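Local coordinates for putative iron-regulated protein A (Parabacteroides distasonis ATCC 8503, PDB 4ECG) that binds calcium and, as an imelysin-like member of the peptidase M75 family, may act in iron uptake, though its exact role is unsettled, at residues A[83-88]-A[107-112]; A[144-149]-A[181-186]; A[256-259]-A[264-267]; A[249-254]-A[346-351]. All blocks are in the same frame, centred on the assembly; numbering follows the deposited sequence.

Contact 1 of 4, residues A[83-88]-A[107-112]; sequences AVRVPW and SLDSWP. With CA (calcium ion), chain F; CA (calcium ion), chain K.
Asp-109, on the segment 107-112, gives each carboxylate oxygen a different partner from helix 71-89. OD1 receives Arg-85 NH1 at 3.0 Å in a salt bridge that lies near the guanidinium plane but reaches the acid from above the carboxylate plane. OD2 of Asp-109 takes the indole N-H of Trp-88, NE1 to OD2 3.0 Å and nearly straight at 173°, and also binds a calcium ion at 2.5 Å, with Glu-92 as a second protein ligand. Arginine suits its place because one guanidinium serves two acids, NH1 bonding Asp-109 and NE bonding Asp-287, and the chain, extended from CG to NE, brings it there. Beside the polar group the packing is close and apolar: Leu-108 CD1 sits over the six-membered ring of Trp-88, 4.1 Å from its centroid, a CH-pi contact. Phe-148 of helix 147-155 meets both Trp-88 and Arg-85. The looser side follows Asp-109, where the chain runs as a loop to a cis peptide before the exposed Pro-112; here Trp-111 O binds a second calcium ion that three waters also bind. Metal, arginine and indole N-H together fix the carboxylate's rotation and present one oxygen to the metal.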
loop_
_atom_site.group_PDB
_atom_site.type_symbol
_atom_site.label_atom_id
_atom_site.label_comp_id
_atom_site.label_asym_id
_atom_site.label_seq_id
_atom_site.Cartn_x
_atom_site.Cartn_y
_atom_site.Cartn_z
ATOM N N ALA A 83 6.422 -11.391 -2.057
ATOM C CA ALA A 83 7.623 -10.649 -1.684
ATOM C C ALA A 83 7.645 -9.240 -2.329
ATOM O O ALA A 83 8.032 -8.298 -1.689
ATOM C CB ALA A 83 8.881 -11.445 -2.026
ATOM N N VAL A 84 7.209 -9.093 -3.583
ATOM C CA VAL A 84 7.121 -7.753 -4.191
ATOM C C VAL A 84 6.004 -6.952 -3.547
ATOM O O VAL A 84 6.050 -5.720 -3.486
ATOM C CB VAL A 84 7.027 -7.750 -5.764
ATOM C CG1 VAL A 84 5.694 -8.219 -6.311
ATOM C CG2 VAL A 84 7.309 -6.370 -6.264
ATOM N N ARG A 85 5.001 -7.651 -3.040
ATOM C CA ARG A 85 3.910 -6.977 -2.406
ATOM C C ARG A 85 4.254 -6.334 -1.052
ATOM O O ARG A 85 3.565 -5.427 -0.637
ATOM C CB ARG A 85 2.726 -7.931 -2.252
ATOM C CG ARG A 85 1.455 -7.175 -1.907
ATOM C CD ARG A 85 0.207 -7.910 -2.273
ATOM N NE ARG A 85 -0.963 -7.129 -1.896
ATOM C CZ ARG A 85 -1.572 -6.237 -2.669
ATOM N NH1 ARG A 85 -1.177 -5.984 -3.892
ATOM N NH2 ARG A 85 -2.609 -5.601 -2.196
ATOM N N VAL A 86 5.293 -6.826 -0.371
ATOM C CA VAL A 86 5.709 -6.255 0.927
ATOM C C VAL A 86 6.050 -4.788 0.717
ATOM O O VAL A 86 5.396 -3.933 1.298
ATOM C CB VAL A 86 6.782 -7.075 1.658
ATOM C CG1 VAL A 86 7.272 -6.360 2.938
ATOM C CG2 VAL A 86 6.249 -8.492 1.995
ATOM N N PRO A 87 6.983 -4.480 -0.183
ATOM C CA PRO A 87 7.378 -3.066 -0.272
ATOM C C PRO A 87 6.317 -2.176 -0.870
ATOM O O PRO A 87 6.229 -1.005 -0.522
ATOM C CB PRO A 87 8.659 -3.082 -1.128
ATOM C CG PRO A 87 8.635 -4.379 -1.809
ATOM C CD PRO A 87 7.918 -5.341 -0.883
ATOM N N TRP A 88 5.497 -2.732 -1.739
ATOM C CA TRP A 88 4.428 -1.956 -2.294
ATOM C C TRP A 88 3.464 -1.568 -1.183
ATOM O O TRP A 88 3.031 -0.431 -1.118
ATOM C CB TRP A 88 3.700 -2.719 -3.400
ATOM C CG TRP A 88 2.378 -2.109 -3.779
ATOM C CD1 TRP A 88 1.143 -2.665 -3.604
ATOM C CD2 TRP A 88 2.120 -0.807 -4.390
ATOM N NE1 TRP A 88 0.177 -1.841 -4.043
ATOM C CE2 TRP A 88 0.694 -0.709 -4.532
ATOM C CE3 TRP A 88 2.906 0.232 -4.817
ATOM C CZ2 TRP A 88 0.074 0.404 -5.049
ATOM C CZ3 TRP A 88 2.282 1.364 -5.352
ATOM C CH2 TRP A 88 0.899 1.447 -5.456
ATOM N N SER A 107 -3.409 1.502 -11.470
ATOM C CA SER A 107 -2.914 0.671 -12.553
ATOM C C SER A 107 -2.336 -0.632 -11.994
ATOM O O SER A 107 -2.523 -1.686 -12.562
ATOM C CB SER A 107 -1.886 1.419 -13.392
ATOM O OG SER A 107 -1.532 0.659 -14.546
ATOM N N LEU A 108 -1.660 -0.535 -10.866
ATOM C CA LEU A 108 -0.945 -1.646 -10.235
ATOM C C LEU A 108 -1.851 -2.517 -9.379
ATOM O O LEU A 108 -1.514 -3.660 -9.150
ATOM C CB LEU A 108 0.137 -1.084 -9.305
ATOM C CG LEU A 108 1.516 -0.826 -9.908
ATOM C CD1 LEU A 108 2.283 0.087 -8.984
ATOM C CD2 LEU A 108 2.237 -2.175 -10.154
ATOM N N ASP A 109 -2.982 -1.989 -8.866
ATOM C CA ASP A 109 -3.566 -2.621 -7.694
ATOM C C ASP A 109 -5.047 -2.323 -7.516
ATOM O O ASP A 109 -5.520 -2.113 -6.399
ATOM C CB ASP A 109 -2.747 -2.198 -6.458
ATOM C CG ASP A 109 -2.910 -3.145 -5.228
ATOM O OD1 ASP A 109 -3.170 -4.368 -5.372
ATOM O OD2 ASP A 109 -2.715 -2.631 -4.086
ATOM N N SER A 110 -5.803 -2.402 -8.606
ATOM C CA SER A 110 -7.237 -2.217 -8.493
ATOM C C SER A 110 -7.926 -3.401 -7.811
ATOM O O SER A 110 -7.599 -4.575 -8.050
ATOM C CB SER A 110 -7.870 -1.920 -9.868
ATOM O OG SER A 110 -7.363 -0.706 -10.414
ATOM N N TRP A 111 -8.900 -3.060 -6.972
ATOM C CA TRP A 111 -9.801 -4.006 -6.337
ATOM C C TRP A 111 -11.164 -3.350 -6.137
ATOM O O TRP A 111 -11.252 -2.146 -5.804
ATOM C CB TRP A 111 -9.212 -4.418 -4.985
ATOM C CG TRP A 111 -10.000 -5.494 -4.308
ATOM C CD1 TRP A 111 -10.896 -5.360 -3.259
ATOM C CD2 TRP A 111 -10.033 -6.915 -4.653
ATOM N NE1 TRP A 111 -11.482 -6.568 -2.956
ATOM C CE2 TRP A 111 -11.010 -7.534 -3.760
ATOM C CE3 TRP A 111 -9.438 -7.689 -5.634
ATOM C CZ2 TRP A 111 -11.309 -8.879 -3.830
ATOM C CZ3 TRP A 111 -9.734 -9.045 -5.696
ATOM C CH2 TRP A 111 -10.640 -9.630 -4.808
ATOM N N PRO A 112 -12.255 -4.103 -6.374
ATOM C CA PRO A 112 -12.310 -5.460 -6.953
ATOM C C PRO A 112 -12.086 -5.473 -8.473
ATOM O O PRO A 112 -11.907 -4.419 -9.094
ATOM C CB PRO A 112 -13.745 -5.924 -6.635
ATOM C CG PRO A 112 -14.515 -4.660 -6.604
ATOM C CD PRO A 112 -13.598 -3.596 -6.061
HETATM CA CA CA F . -3.759 -1.907 -1.880
HETATM CA CA CA K . -11.517 0.031 -5.010
HETATM O O HOH W 1 -10.558 -0.030 -7.206
HETATM O O HOH W 2 -13.492 -0.786 -3.817
HETATM O O HOH W 3 -9.207 -0.580 -4.454
#

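Contact 2 of 4, residues A[144-149]-A[181-186]; sequences NLRGFH and SERMLS
Arg-146 NH1 is gripped by two backbone oxygens, those of Ile-130 and Gly-132, while NH2 bonds Ser-107 OG, and the guanidinium held in this way lies flat on that of Arg-183. This is an arginine-arginine stack, joining residues 144-149 to helix 171-196 in the mainly helical imelysin fold. The centres are 3.8 Å apart and the planes 22° from parallel, with Arg-146 NH2 and Arg-183 NH2 3.4 Å from each other. Two like charges so close are probably made tolerable by their other partners: Asp-187 forms a salt bridge with Arg-183 NE, and the two carbonyls and the serine hydroxyl occupy the nitrogens of Arg-146. The flat faces are left to meet while the edges bond elsewhere, a task for which arginine is well shaped. Arg-183 bends at its second torsion (chi2 60°), which turns the guanidinium toward its neighbour.

Gly-147 occupies the nearest point between the backbones, its CA 6.1 Å from that of Met-184, and its positive phi of 85° is one that glycine adopts readily. Beside it, the selenomethionine at Met-184 supplies the apolar half in a Met-aromatic contact with Phe-148. A long flexible side chain can fit itself to a flat ring: SE stands above the face at a distance, and Met-184 CE lies 4.0 Å from the centroid of the Phe-148 ring, nearest to Phe-148 CD1 at 3.8 Å.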
loop_
_atom_site.group_PDB
_atom_site.type_symbol
_atom_site.label_atom_id
_atom_site.label_comp_id
_atom_site.label_asym_id
_atom_site.label_seq_id
_atom_site.Cartn_x
_atom_site.Cartn_y
_atom_site.Cartn_z
ATOM N N ASN A 144 -9.142 -2.588 -14.055
ATOM C CA ASN A 144 -9.882 -3.608 -13.336
ATOM C C ASN A 144 -9.718 -4.969 -14.026
ATOM O O ASN A 144 -10.308 -5.950 -13.612
ATOM C CB ASN A 144 -11.388 -3.283 -13.280
ATOM C CG ASN A 144 -11.703 -1.958 -12.600
ATOM O OD1 ASN A 144 -10.989 -1.510 -11.699
ATOM N ND2 ASN A 144 -12.806 -1.328 -13.040
ATOM N N LEU A 145 -8.915 -5.020 -15.074
ATOM C CA LEU A 145 -8.582 -6.256 -15.760
ATOM C C LEU A 145 -7.092 -6.607 -15.639
ATOM O O LEU A 145 -6.609 -7.509 -16.322
ATOM C CB LEU A 145 -8.954 -6.078 -17.239
ATOM C CG LEU A 145 -10.417 -5.746 -17.583
ATOM C CD1 LEU A 145 -10.513 -5.192 -19.030
ATOM C CD2 LEU A 145 -11.298 -6.963 -17.355
ATOM N N ARG A 146 -6.354 -5.896 -14.793
ATOM C CA ARG A 146 -4.958 -6.160 -14.639
ATOM C C ARG A 146 -4.455 -5.978 -13.174
ATOM O O ARG A 146 -5.218 -6.084 -12.261
ATOM C CB ARG A 146 -4.176 -5.348 -15.689
ATOM C CG ARG A 146 -4.220 -3.866 -15.478
ATOM C CD ARG A 146 -3.147 -3.148 -16.263
ATOM N NE ARG A 146 -3.176 -1.692 -16.017
ATOM C CZ ARG A 146 -3.623 -0.747 -16.837
ATOM N NH1 ARG A 146 -4.101 -1.035 -18.036
ATOM N NH2 ARG A 146 -3.551 0.537 -16.462
ATOM N N GLY A 147 -3.156 -5.801 -12.963
ATOM C CA GLY A 147 -2.612 -5.449 -11.652
ATOM C C GLY A 147 -2.380 -6.678 -10.788
ATOM O O GLY A 147 -2.617 -7.815 -11.256
ATOM N N PHE A 148 -1.914 -6.424 -9.553
ATOM C CA PHE A 148 -1.570 -7.471 -8.567
ATOM C C PHE A 148 -2.667 -8.533 -8.399
ATOM O O PHE A 148 -2.397 -9.716 -8.284
ATOM C CB PHE A 148 -1.367 -6.879 -7.186
ATOM C CG PHE A 148 0.022 -6.429 -6.884
ATOM C CD1 PHE A 148 0.927 -7.297 -6.356
ATOM C CD2 PHE A 148 0.369 -5.100 -7.019
ATOM C CE1 PHE A 148 2.179 -6.881 -6.006
ATOM C CE2 PHE A 148 1.618 -4.663 -6.676
ATOM C CZ PHE A 148 2.528 -5.572 -6.173
ATOM N N HIS A 149 -3.900 -8.096 -8.410
ATOM C CA HIS A 149 -4.983 -9.022 -8.083
ATOM C C HIS A 149 -5.424 -9.882 -9.232
ATOM O O HIS A 149 -5.972 -10.957 -9.015
ATOM C CB HIS A 149 -6.144 -8.280 -7.419
ATOM C CG HIS A 149 -5.745 -7.604 -6.117
ATOM N ND1 HIS A 149 -5.278 -8.295 -5.054
ATOM C CD2 HIS A 149 -5.683 -6.273 -5.773
ATOM C CE1 HIS A 149 -4.963 -7.446 -4.084
ATOM N NE2 HIS A 149 -5.218 -6.200 -4.517
ATOM N N SER A 181 1.862 -9.176 -15.770
ATOM C CA SER A 181 3.115 -9.090 -15.075
ATOM C C SER A 181 4.130 -8.158 -15.791
ATOM O O SER A 181 4.878 -7.469 -15.103
ATOM C CB SER A 181 3.721 -10.482 -14.917
ATOM O OG SER A 181 2.821 -11.417 -14.359
ATOM N N GLU A 182 4.133 -8.102 -17.127
ATOM C CA GLU A 182 4.918 -7.073 -17.878
ATOM C C GLU A 182 4.508 -5.687 -17.420
ATOM O O GLU A 182 5.314 -4.808 -17.234
ATOM C CB GLU A 182 4.661 -7.116 -19.395
ATOM C CG GLU A 182 5.582 -8.040 -20.165
ATOM C CD GLU A 182 5.115 -8.395 -21.601
ATOM O OE1 GLU A 182 4.610 -7.508 -22.363
ATOM O OE2 GLU A 182 5.301 -9.584 -21.943
ATOM N N ARG A 183 3.213 -5.492 -17.293
ATOM C CA ARG A 183 2.703 -4.196 -16.991
ATOM C C ARG A 183 2.935 -3.875 -15.490
ATOM O O ARG A 183 3.190 -2.721 -15.153
ATOM C CB ARG A 183 1.225 -4.101 -17.400
ATOM C CG ARG A 183 0.570 -2.776 -16.993
ATOM C CD ARG A 183 1.309 -1.620 -17.663
ATOM N NE ARG A 183 0.649 -0.324 -17.551
ATOM C CZ ARG A 183 -0.230 0.177 -18.437
ATOM N NH1 ARG A 183 -0.620 -0.485 -19.482
ATOM N NH2 ARG A 183 -0.746 1.371 -18.252
HETATM N N MSE A 184 2.880 -4.879 -14.607
HETATM C CA MSE A 184 3.217 -4.631 -13.212
HETATM C C MSE A 184 4.668 -4.075 -13.141
HETATM O O MSE A 184 4.887 -3.075 -12.464
HETATM C CB MSE A 184 3.032 -5.863 -12.309
HETATM C CG MSE A 184 1.592 -6.186 -11.970
HETATM SE SE MSE A 184 1.270 -7.983 -11.355
HETATM C CE MSE A 184 2.428 -7.839 -9.853
ATOM N N LEU A 185 5.602 -4.701 -13.870
ATOM C CA LEU A 185 7.033 -4.295 -13.912
ATOM C C LEU A 185 7.192 -2.904 -14.474
ATOM O O LEU A 185 7.900 -2.084 -13.936
ATOM C CB LEU A 185 7.908 -5.287 -14.738
ATOM C CG LEU A 185 9.406 -4.988 -14.826
ATOM C CD1 LEU A 185 10.009 -4.760 -13.435
ATOM C CD2 LEU A 185 10.140 -6.056 -15.646
ATOM N N SER A 186 6.507 -2.647 -15.559
ATOM C CA SER A 186 6.592 -1.368 -16.244
ATOM C C SER A 186 6.129 -0.212 -15.297
ATOM O O SER A 186 6.784 0.841 -15.227
ATOM C CB SER A 186 5.707 -1.442 -17.494
ATOM O OG SER A 186 5.689 -0.218 -18.119
#

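Contact 3 of 4, residues A[256-259]-A[264-267]; sequences TAWN and DATD
Trp-258, in the last turn of helix 239-259, pushes the rim of its indole against the backbone of Asp-264 and Ala-265. Along the helix, Thr-256 comes first and turns its hydroxyl back to Thr-252 O, a bond its short side chain can make to the preceding turn. Trp-258 follows, its CG anti to the backbone N (chi1 174°), a setting that carries the six-membered ring out to the returning chain. Tryptophan suits the place because its broad indole reaches across from helix to loop, where Leu-352 and Asn-270 also touch it. Trp-258 CH2 lies 3.7 Å from Ala-265 N, which meets the ring at its edge, and 3.8 Å from Asp-264 N. Ala-265 CB adds an apolar touch, 4.1 Å from Trp-258 CH2. A methyl is small enough to let the chain come close to so broad a ring.

The facing chain is a type I beta turn from Asp-264 to Asp-267, closed by Asp-267 N to Asp-264 O at 3.2 Å. Asp-264 OD1 accepts from Thr-266 N at 3.2 Å, an Asx turn, and Thr-266 OG1 adds a side-chain bond to Asp-264 OD1 at 3.0 Å from the same face of the carboxylate. Aspartate's short acid can fold back over the turn. Polar bonding therefore shapes the turn from within, while its link to the helix is van der Waals contact with the indole rim, and Arg-349 bonds Ala-265 O from the loop 346-351.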
loop_
_atom_site.group_PDB
_atom_site.type_symbol
_atom_site.label_atom_id
_atom_site.label_comp_id
_atom_site.label_asym_id
_atom_site.label_seq_id
_atom_site.Cartn_x
_atom_site.Cartn_y
_atom_site.Cartn_z
ATOM N N THR A 256 -18.740 -5.202 7.270
ATOM C CA THR A 256 -20.132 -4.729 7.171
ATOM C C THR A 256 -20.922 -5.677 6.253
ATOM O O THR A 256 -22.028 -6.129 6.596
ATOM C CB THR A 256 -20.239 -3.280 6.642
ATOM O OG1 THR A 256 -19.498 -2.422 7.497
ATOM C CG2 THR A 256 -21.776 -2.790 6.567
ATOM N N ALA A 257 -20.322 -6.010 5.114
ATOM C CA ALA A 257 -20.929 -6.883 4.110
ATOM C C ALA A 257 -21.217 -8.243 4.710
ATOM O O ALA A 257 -22.301 -8.777 4.530
ATOM C CB ALA A 257 -20.009 -7.011 2.871
ATOM N N TRP A 258 -20.240 -8.789 5.441
ATOM C CA TRP A 258 -20.388 -10.065 6.147
ATOM C C TRP A 258 -21.513 -10.063 7.124
ATOM O O TRP A 258 -22.291 -11.012 7.161
ATOM C CB TRP A 258 -19.100 -10.389 6.855
ATOM C CG TRP A 258 -19.119 -11.597 7.737
ATOM C CD1 TRP A 258 -19.244 -11.615 9.112
ATOM C CD2 TRP A 258 -18.942 -13.009 7.357
ATOM N NE1 TRP A 258 -19.195 -12.892 9.601
ATOM C CE2 TRP A 258 -19.001 -13.776 8.609
ATOM C CE3 TRP A 258 -18.745 -13.680 6.170
ATOM C CZ2 TRP A 258 -18.855 -15.169 8.639
ATOM C CZ3 TRP A 258 -18.583 -15.068 6.203
ATOM C CH2 TRP A 258 -18.633 -15.802 7.411
ATOM N N ASN A 259 -21.617 -8.997 7.912
ATOM C CA ASN A 259 -22.733 -8.865 8.870
ATOM C C ASN A 259 -24.135 -8.891 8.228
ATOM O O ASN A 259 -25.018 -9.511 8.772
ATOM C CB ASN A 259 -22.548 -7.659 9.804
ATOM C CG ASN A 259 -21.353 -7.838 10.734
ATOM O OD1 ASN A 259 -21.015 -8.959 11.110
ATOM N ND2 ASN A 259 -20.698 -6.741 11.092
ATOM N N ASP A 264 -21.517 -17.590 5.761
ATOM C CA ASP A 264 -20.942 -18.830 5.286
ATOM C C ASP A 264 -19.675 -18.484 4.478
ATOM O O ASP A 264 -19.764 -18.017 3.316
ATOM C CB ASP A 264 -21.987 -19.567 4.426
ATOM C CG ASP A 264 -21.487 -20.889 3.891
ATOM O OD1 ASP A 264 -20.400 -21.334 4.327
ATOM O OD2 ASP A 264 -22.167 -21.473 3.006
ATOM N N ALA A 265 -18.510 -18.660 5.129
ATOM C CA ALA A 265 -17.164 -18.380 4.555
ATOM C C ALA A 265 -16.818 -19.290 3.369
ATOM O O ALA A 265 -15.999 -18.920 2.548
ATOM C CB ALA A 265 -16.077 -18.497 5.616
ATOM N N THR A 266 -17.472 -20.445 3.269
ATOM C CA THR A 266 -17.304 -21.359 2.113
ATOM C C THR A 266 -18.172 -21.034 0.873
ATOM O O THR A 266 -17.977 -21.607 -0.186
ATOM C CB THR A 266 -17.607 -22.833 2.502
ATOM O OG1 THR A 266 -18.996 -23.068 2.324
ATOM C CG2 THR A 266 -17.141 -23.193 3.980
ATOM N N ASP A 267 -19.129 -20.121 0.998
ATOM C CA ASP A 267 -20.008 -19.758 -0.131
ATOM C C ASP A 267 -19.248 -18.814 -1.074
ATOM O O ASP A 267 -18.973 -17.673 -0.710
ATOM C CB ASP A 267 -21.317 -19.128 0.403
ATOM C CG ASP A 267 -22.244 -18.564 -0.698
ATOM O OD1 ASP A 267 -21.899 -18.539 -1.894
ATOM O OD2 ASP A 267 -23.322 -18.074 -0.323
#

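Contact 4 of 4, residues A[249-254]-A[346-351]; sequences AKITDP and YPFRNN. With CA (calcium ion), chain H.
Apolar packing comes first, with the Phe-348 ring pointing its edge at helix 239-259. Phe-348 CZ reaches Ile-251 CG2 at 4.1 Å, the two side chains crossing at about a right angle. With CG anti to the backbone N (chi1 -170°), the phenyl group projects from its short 3-10 segment toward the helix. Ile-358 of helix 355-377 touches both Phe-348 and Ile-251, and Leu-285 of helix 284-300 also packs on the phenylalanine. A flat aromatic and a branched aliphatic side chain fill such a buried junction well.

The same ring edge also meets carbonyl oxygens. Ile-251 O lies 3.8 Å from Phe-348 CZ and Lys-250 O 3.9 Å from Phe-348 CE2, both near the ring plane, where the slightly positive C-H groups point. These oxygens belong to a helix that widens into a pi-type turn at 249-251 and kinks at Pro-254, whose nitrogen has no hydrogen to give to the turn before. The contact thus joins an irregular part of one helix in the imelysin fold to the connection between helices 324-343 and 355-377.

Hydrogen bonds shape that connection from inside. Asn-351 ND2 reaches Pro-347 O at 2.7 Å with an angle of 169°, and Asn-350 N bonds to the same oxygen from the opposite face of its plane. On the helix, the Lys-250 ammonium bonds Asn-291 OD1.

Metal binding belongs to another side of the helix. Asp-253 OD1 holds a calcium ion at 2.6 Å, together with Ser-248 O and three waters.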
loop_
_atom_site.group_PDB
_atom_site.type_symbol
_atom_site.label_atom_id
_atom_site.label_comp_id
_atom_site.label_asym_id
_atom_site.label_seq_id
_atom_site.Cartn_x
_atom_site.Cartn_y
_atom_site.Cartn_z
ATOM N N ALA A 249 -11.992 1.354 5.593
ATOM C CA ALA A 249 -12.305 0.682 4.325
ATOM C C ALA A 249 -11.886 -0.775 4.299
ATOM O O ALA A 249 -12.720 -1.632 4.074
ATOM C CB ALA A 249 -11.667 1.417 3.137
ATOM N N LYS A 250 -10.594 -1.066 4.466
ATOM C CA LYS A 250 -10.099 -2.402 4.143
ATOM C C LYS A 250 -10.617 -3.445 5.156
ATOM O O LYS A 250 -10.918 -4.588 4.771
ATOM C CB LYS A 250 -8.570 -2.445 4.097
ATOM C CG LYS A 250 -7.899 -1.467 3.160
ATOM C CD LYS A 250 -6.418 -1.767 3.002
ATOM C CE LYS A 250 -5.759 -0.853 1.957
ATOM N NZ LYS A 250 -4.353 -1.343 1.724
ATOM N N ILE A 251 -10.703 -3.046 6.428
ATOM C CA ILE A 251 -11.172 -3.919 7.477
ATOM C C ILE A 251 -12.694 -3.767 7.629
ATOM O O ILE A 251 -13.428 -4.771 7.580
ATOM C CB ILE A 251 -10.428 -3.710 8.824
ATOM C CG1 ILE A 251 -8.973 -4.205 8.737
ATOM C CG2 ILE A 251 -11.114 -4.505 9.936
ATOM C CD1 ILE A 251 -8.034 -3.696 9.829
ATOM N N THR A 252 -13.181 -2.532 7.727
ATOM C CA THR A 252 -14.594 -2.285 8.108
ATOM C C THR A 252 -15.539 -2.743 7.016
ATOM O O THR A 252 -16.524 -3.411 7.317
ATOM C CB THR A 252 -14.856 -0.828 8.597
ATOM O OG1 THR A 252 -14.081 -0.601 9.787
ATOM C CG2 THR A 252 -16.333 -0.563 8.942
ATOM N N ASP A 253 -15.199 -2.485 5.758
ATOM C CA ASP A 253 -16.184 -2.639 4.671
ATOM C C ASP A 253 -16.547 -4.111 4.389
ATOM O O ASP A 253 -17.734 -4.413 4.141
ATOM C CB ASP A 253 -15.785 -1.895 3.347
ATOM C CG ASP A 253 -15.912 -0.323 3.425
ATOM O OD1 ASP A 253 -16.481 0.225 4.428
ATOM O OD2 ASP A 253 -15.432 0.363 2.447
ATOM N N PRO A 254 -15.551 -5.013 4.382
ATOM C CA PRO A 254 -15.871 -6.456 4.277
ATOM C C PRO A 254 -16.656 -7.014 5.497
ATOM O O PRO A 254 -17.531 -7.870 5.351
ATOM C CB PRO A 254 -14.478 -7.110 4.143
ATOM C CG PRO A 254 -13.609 -6.050 3.541
ATOM C CD PRO A 254 -14.113 -4.764 4.155
ATOM N N TYR A 346 -6.380 -15.464 11.361
ATOM C CA TYR A 346 -5.861 -15.689 10.027
ATOM C C TYR A 346 -6.448 -16.930 9.426
ATOM O O TYR A 346 -6.581 -17.959 10.108
ATOM C CB TYR A 346 -4.333 -15.864 10.090
ATOM C CG TYR A 346 -3.701 -16.339 8.786
ATOM C CD1 TYR A 346 -3.285 -15.436 7.827
ATOM C CD2 TYR A 346 -3.540 -17.702 8.520
ATOM C CE1 TYR A 346 -2.692 -15.883 6.645
ATOM C CE2 TYR A 346 -2.957 -18.149 7.341
ATOM C CZ TYR A 346 -2.540 -17.236 6.420
ATOM O OH TYR A 346 -1.956 -17.655 5.292
ATOM N N PRO A 347 -6.772 -16.878 8.132
ATOM C CA PRO A 347 -6.726 -15.710 7.272
ATOM C C PRO A 347 -7.964 -14.863 7.547
ATOM O O PRO A 347 -8.945 -15.398 8.039
ATOM C CB PRO A 347 -6.810 -16.330 5.894
ATOM C CG PRO A 347 -7.762 -17.485 6.085
ATOM C CD PRO A 347 -7.441 -18.012 7.468
ATOM N N PHE A 348 -7.937 -13.577 7.197
ATOM C CA PHE A 348 -9.091 -12.626 7.426
ATOM C C PHE A 348 -10.335 -13.100 6.725
ATOM O O PHE A 348 -11.426 -12.991 7.249
ATOM C CB PHE A 348 -8.737 -11.276 6.840
ATOM C CG PHE A 348 -9.682 -10.139 7.190
ATOM C CD1 PHE A 348 -10.244 -10.013 8.458
ATOM C CD2 PHE A 348 -9.927 -9.147 6.259
ATOM C CE1 PHE A 348 -11.042 -8.936 8.762
ATOM C CE2 PHE A 348 -10.727 -8.062 6.549
ATOM C CZ PHE A 348 -11.282 -7.956 7.804
ATOM N N ARG A 349 -10.193 -13.629 5.524
ATOM C CA ARG A 349 -11.404 -14.155 4.852
ATOM C C ARG A 349 -12.190 -15.225 5.559
ATOM O O ARG A 349 -13.331 -15.448 5.160
ATOM C CB ARG A 349 -11.146 -14.572 3.392
ATOM C CG ARG A 349 -10.165 -15.698 3.189
ATOM C CD ARG A 349 -10.775 -17.045 3.346
ATOM N NE ARG A 349 -11.340 -17.553 2.129
ATOM C CZ ARG A 349 -12.627 -17.828 1.932
ATOM N NH1 ARG A 349 -13.553 -17.560 2.840
ATOM N NH2 ARG A 349 -12.979 -18.407 0.798
ATOM N N ASN A 350 -11.604 -15.918 6.541
ATOM C CA ASN A 350 -12.349 -16.888 7.346
ATOM C C ASN A 350 -12.645 -16.424 8.731
ATOM O O ASN A 350 -13.146 -17.175 9.543
ATOM C CB ASN A 350 -11.591 -18.230 7.411
ATOM C CG ASN A 350 -11.680 -19.005 6.124
ATOM O OD1 ASN A 350 -12.652 -18.893 5.393
ATOM N ND2 ASN A 350 -10.664 -19.775 5.826
ATOM N N ASN A 351 -12.346 -15.179 9.038
ATOM C CA ASN A 351 -12.491 -14.684 10.393
ATOM C C ASN A 351 -13.146 -13.322 10.415
ATOM O O ASN A 351 -12.868 -12.491 11.296
ATOM C CB ASN A 351 -11.083 -14.618 11.038
ATOM C CG ASN A 351 -10.509 -16.002 11.337
ATOM O OD1 ASN A 351 -10.849 -16.598 12.355
ATOM N ND2 ASN A 351 -9.653 -16.525 10.438
HETATM CA CA CA H . -16.153 2.609 5.354
HETATM O O HOH W 4 -16.134 4.841 6.371
HETATM O O HOH W 5 -14.702 4.006 3.478
HETATM O O HOH W 6 -17.626 3.098 3.412
#

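Contacts 1, 2 and 4 are buried, whereas contact 3 is only partly so and lies farthest from the centre of the chain, its own centre about 25 Å away. Contacts 1 and 2 touch: Leu-108 O is 2.8 Å from Phe-148 N, a probable hydrogen bond, which would join helices 104-109 and 147-155 directly. Contacts 3 and 4 share helix 239-259 and meet where Ala-265 O lies 2.8 Å from Arg-349 NH1. Chemistry follows place. Near the centre, contact 1 combines charge, an indole N-H and calcium with apolar packing; contact 2 stacks arginines beside apolar packing. In contacts 3 and 4 aromatic edges meet backbone, and the calcium of contact 4 stands apart from its interface.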